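PDB 1KTG: Bis(5'-nucleosyl)-tetraphosphatase [asymmetrical] from Caenorhabditis elegans, which hydrolyses diadenosine tetraphosphate asymmetrically to AMP and ATP, using divalent metal ions, as a member of the Nudix family. Local coordinates for residues A[8-13]-A[33-38]. Numbering follows the deposited sequence.
Sequences LVIYRK and TPPKGH. With MG (magnesium ion), chain F; AMP (adenosine monophosphate), chain J; PO4 (phosphate ion), chain C.
This contact belongs to the AMP and magnesium site of the Nudix hydrolase: the break in strand 32-38 at P34-P35, which leads into the Nudix box, packs on L8, V9 and I10 of its antiparallel neighbour, strand 3-14. One backbone hydrogen bond joins the two segments, L8 N to P35 O at 3.1 Å, arriving almost straight on to the carbonyl (C=O...N angle 169°). The proline rings do the rest. P34 CB sits 3.3 Å from L8 O, and P34 CG lies alongside V9 CG2. P35 CD also meets L8 O, at 3.4 Å, and the P35 ring comes at I10 nearly at a right angle, its CG 4.2 Å from I10 CG1.

The short loop is braced from within. T33 OG1 donates to P34 O at 2.7 Å, tilted 23° from the carbonyl plane, and accepts from K36 NZ. The lysine chain, bent at chi2 and chi4, brings NZ to 2.6 Å from O1P of AMP and also to a water of the magnesium, while K36 O binds that metal directly at 2.0 Å. In place of T33, a valine has no hydroxyl, so P34 O would probably be left without this donor and the K36 ammonium less firmly aimed at the AMP phosphate. Beyond K36, H38 N donates to O3 of a separate phosphate ion, probably from the crystallisation liquor, at 2.8 Å.

E56 of helix 45-57 shares the magnesium with K36 O, and L8 and P35 both pack on T53 of that helix. On helix 122-137, V9 rests against L127 and F131 and P34 against M124, while the backbone of V9 bonds to strand 81-92.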
loop_
_atom_site.group_PDB
_atom_site.type_symbol
_atom_site.label_atom_id
_atom_site.label_comp_id
_atom_site.label_asym_id
_atom_site.label_seq_id
_atom_site.Cartn_x
_atom_site.Cartn_y
_atom_site.Cartn_z
ATOM N N LEU A 8 -1.460 3.210 -1.562
ATOM C CA LEU A 8 -2.643 2.416 -1.784
ATOM C C LEU A 8 -2.404 0.994 -1.303
ATOM O O LEU A 8 -1.405 0.374 -1.650
ATOM C CB LEU A 8 -2.995 2.396 -3.277
ATOM C CG LEU A 8 -3.382 3.738 -3.912
ATOM C CD1 LEU A 8 -3.732 3.582 -5.372
ATOM C CD2 LEU A 8 -4.515 4.410 -3.148
ATOM N N VAL A 9 -3.300 0.514 -0.451
ATOM C CA VAL A 9 -3.287 -0.879 -0.043
ATOM C C VAL A 9 -3.994 -1.587 -1.189
ATOM O O VAL A 9 -5.214 -1.576 -1.288
ATOM C CB VAL A 9 -4.005 -1.101 1.289
ATOM C CG1 VAL A 9 -4.172 -2.604 1.585
ATOM C CG2 VAL A 9 -3.229 -0.443 2.415
ATOM N N ILE A 10 -3.198 -2.118 -2.104
ATOM C CA ILE A 10 -3.720 -2.852 -3.243
ATOM C C ILE A 10 -4.055 -4.277 -2.836
ATOM O O ILE A 10 -3.255 -4.934 -2.170
ATOM C CB ILE A 10 -2.654 -2.932 -4.335
ATOM C CG1 ILE A 10 -2.169 -1.531 -4.743
ATOM C CG2 ILE A 10 -3.180 -3.756 -5.517
ATOM C CD1 ILE A 10 -3.224 -0.646 -5.319
ATOM N N TYR A 11 -5.228 -4.748 -3.243
ATOM C CA TYR A 11 -5.604 -6.140 -3.029
ATOM C C TYR A 11 -6.168 -6.706 -4.307
ATOM O O TYR A 11 -6.576 -5.971 -5.222
ATOM C CB TYR A 11 -6.630 -6.299 -1.904
ATOM C CG TYR A 11 -8.050 -5.894 -2.258
ATOM C CD1 TYR A 11 -9.010 -6.850 -2.562
ATOM C CD2 TYR A 11 -8.434 -4.564 -2.264
ATOM C CE1 TYR A 11 -10.314 -6.491 -2.882
ATOM C CE2 TYR A 11 -9.736 -4.194 -2.576
ATOM C CZ TYR A 11 -10.672 -5.156 -2.884
ATOM O OH TYR A 11 -11.976 -4.783 -3.195
ATOM N N ARG A 12 -6.189 -8.028 -4.363
ATOM C CA ARG A 12 -6.833 -8.733 -5.442
ATOM C C ARG A 12 -7.595 -9.897 -4.840
ATOM O O ARG A 12 -7.426 -10.230 -3.657
ATOM C CB ARG A 12 -5.815 -9.227 -6.466
ATOM C CG ARG A 12 -5.005 -10.434 -6.005
ATOM C CD ARG A 12 -3.917 -10.846 -6.981
ATOM N NE ARG A 12 -3.180 -12.014 -6.505
ATOM C CZ ARG A 12 -2.193 -12.592 -7.161
ATOM N NH1 ARG A 12 -1.811 -12.126 -8.357
ATOM N NH2 ARG A 12 -1.602 -13.656 -6.634
ATOM N N LYS A 13 -8.461 -10.502 -5.646
ATOM C CA LYS A 13 -9.176 -11.686 -5.214
ATOM C C LYS A 13 -8.668 -12.806 -6.116
ATOM O O LYS A 13 -8.809 -12.736 -7.333
ATOM C CB LYS A 13 -10.691 -11.487 -5.323
ATOM C CG LYS A 13 -11.434 -11.914 -4.076
ATOM C CD LYS A 13 -12.901 -11.566 -4.114
ATOM C CE LYS A 13 -13.374 -11.111 -2.751
ATOM N NZ LYS A 13 -14.830 -11.317 -2.616
ATOM N N THR A 33 6.100 -2.732 2.472
ATOM C CA THR A 33 4.898 -1.909 2.593
ATOM C C THR A 33 4.157 -1.990 1.275
ATOM O O THR A 33 4.717 -2.445 0.276
ATOM C CB THR A 33 5.224 -0.425 2.850
ATOM O OG1 THR A 33 5.630 0.191 1.621
ATOM C CG2 THR A 33 6.397 -0.231 3.812
ATOM N N PRO A 34 2.901 -1.556 1.255
ATOM C CA PRO A 34 2.189 -1.431 -0.014
ATOM C C PRO A 34 2.832 -0.271 -0.762
ATOM O O PRO A 34 3.655 0.423 -0.163
ATOM C CB PRO A 34 0.748 -1.088 0.413
ATOM C CG PRO A 34 0.679 -1.452 1.858
ATOM C CD PRO A 34 2.057 -1.175 2.397
ATOM N N PRO A 35 2.499 -0.067 -2.031
ATOM C CA PRO A 35 3.081 1.040 -2.791
ATOM C C PRO A 35 2.738 2.347 -2.105
ATOM O O PRO A 35 1.581 2.562 -1.792
ATOM C CB PRO A 35 2.389 0.938 -4.156
ATOM C CG PRO A 35 1.820 -0.469 -4.202
ATOM C CD PRO A 35 1.537 -0.848 -2.823
ATOM N N LYS A 36 3.725 3.205 -1.861
ATOM C CA LYS A 36 3.471 4.468 -1.165
ATOM C C LYS A 36 4.690 5.367 -1.226
ATOM O O LYS A 36 5.803 4.894 -1.408
ATOM C CB LYS A 36 3.109 4.213 0.299
ATOM C CG LYS A 36 4.223 3.585 1.106
ATOM C CD LYS A 36 5.077 4.605 1.835
ATOM C CE LYS A 36 6.012 3.942 2.863
ATOM N NZ LYS A 36 7.028 3.007 2.267
ATOM N N GLY A 37 4.494 6.661 -1.046
ATOM C CA GLY A 37 5.619 7.572 -1.101
ATOM C C GLY A 37 5.273 8.975 -0.651
ATOM O O GLY A 37 4.140 9.283 -0.296
ATOM N N HIS A 38 6.276 9.833 -0.649
ATOM C CA HIS A 38 6.074 11.183 -0.171
ATOM C C HIS A 38 5.171 11.963 -1.099
ATOM O O HIS A 38 5.175 11.759 -2.323
ATOM C CB HIS A 38 7.411 11.914 -0.047
ATOM C CG HIS A 38 8.299 11.371 1.026
ATOM N ND1 HIS A 38 8.010 11.498 2.368
ATOM C CD2 HIS A 38 9.480 10.715 0.957
ATOM C CE1 HIS A 38 8.972 10.936 3.079
ATOM N NE2 HIS A 38 9.884 10.464 2.247
HETATM MG MG MG F . 7.771 4.433 -1.632
HETATM P P AMP J . 9.308 4.133 4.759
HETATM O O1P AMP J . 8.722 2.836 4.236
HETATM O O2P AMP J . 8.228 4.991 5.378
HETATM O O3P AMP J . 10.153 4.753 3.686
HETATM O "O5'" AMP J . 10.310 3.701 5.945
HETATM C "C5'" AMP J . 11.127 4.659 6.609
HETATM C "C4'" AMP J . 11.672 4.018 7.872
HETATM O "O4'" AMP J . 10.579 3.806 8.759
HETATM C "C3'" AMP J . 12.307 2.663 7.599
HETATM O "O3'" AMP J . 13.504 2.546 8.354
HETATM C "C2'" AMP J . 11.259 1.647 8.026
HETATM O "O2'" AMP J . 11.821 0.513 8.671
HETATM C "C1'" AMP J . 10.373 2.411 8.996
HETATM N N9 AMP J . 8.929 2.101 8.879
HETATM C C8 AMP J . 8.215 1.845 7.761
HETATM N N7 AMP J . 6.918 1.616 8.087
HETATM C C5 AMP J . 6.787 1.730 9.405
HETATM C C6 AMP J . 5.677 1.610 10.371
HETATM N N6 AMP J . 4.426 1.308 9.945
HETATM N N1 AMP J . 5.950 1.799 11.672
HETATM C C2 AMP J . 7.196 2.099 12.100
HETATM N N3 AMP J . 8.249 2.223 11.261
HETATM C C4 AMP J . 8.109 2.051 9.938
HETATM P P PO4 C . 9.160 7.435 -1.710
HETATM O O1 PO4 C . 8.464 6.250 -2.352
HETATM O O2 PO4 C . 10.604 7.489 -2.198
HETATM O O3 PO4 C . 8.449 8.709 -2.089
HETATM O O4 PO4 C . 9.141 7.210 -0.204
HETATM O O HOH W 1 7.141 2.519 -0.950
HETATM O O HOH W 2 8.306 4.849 0.358
HETATM O O HOH W 3 9.746 3.673 -1.926
#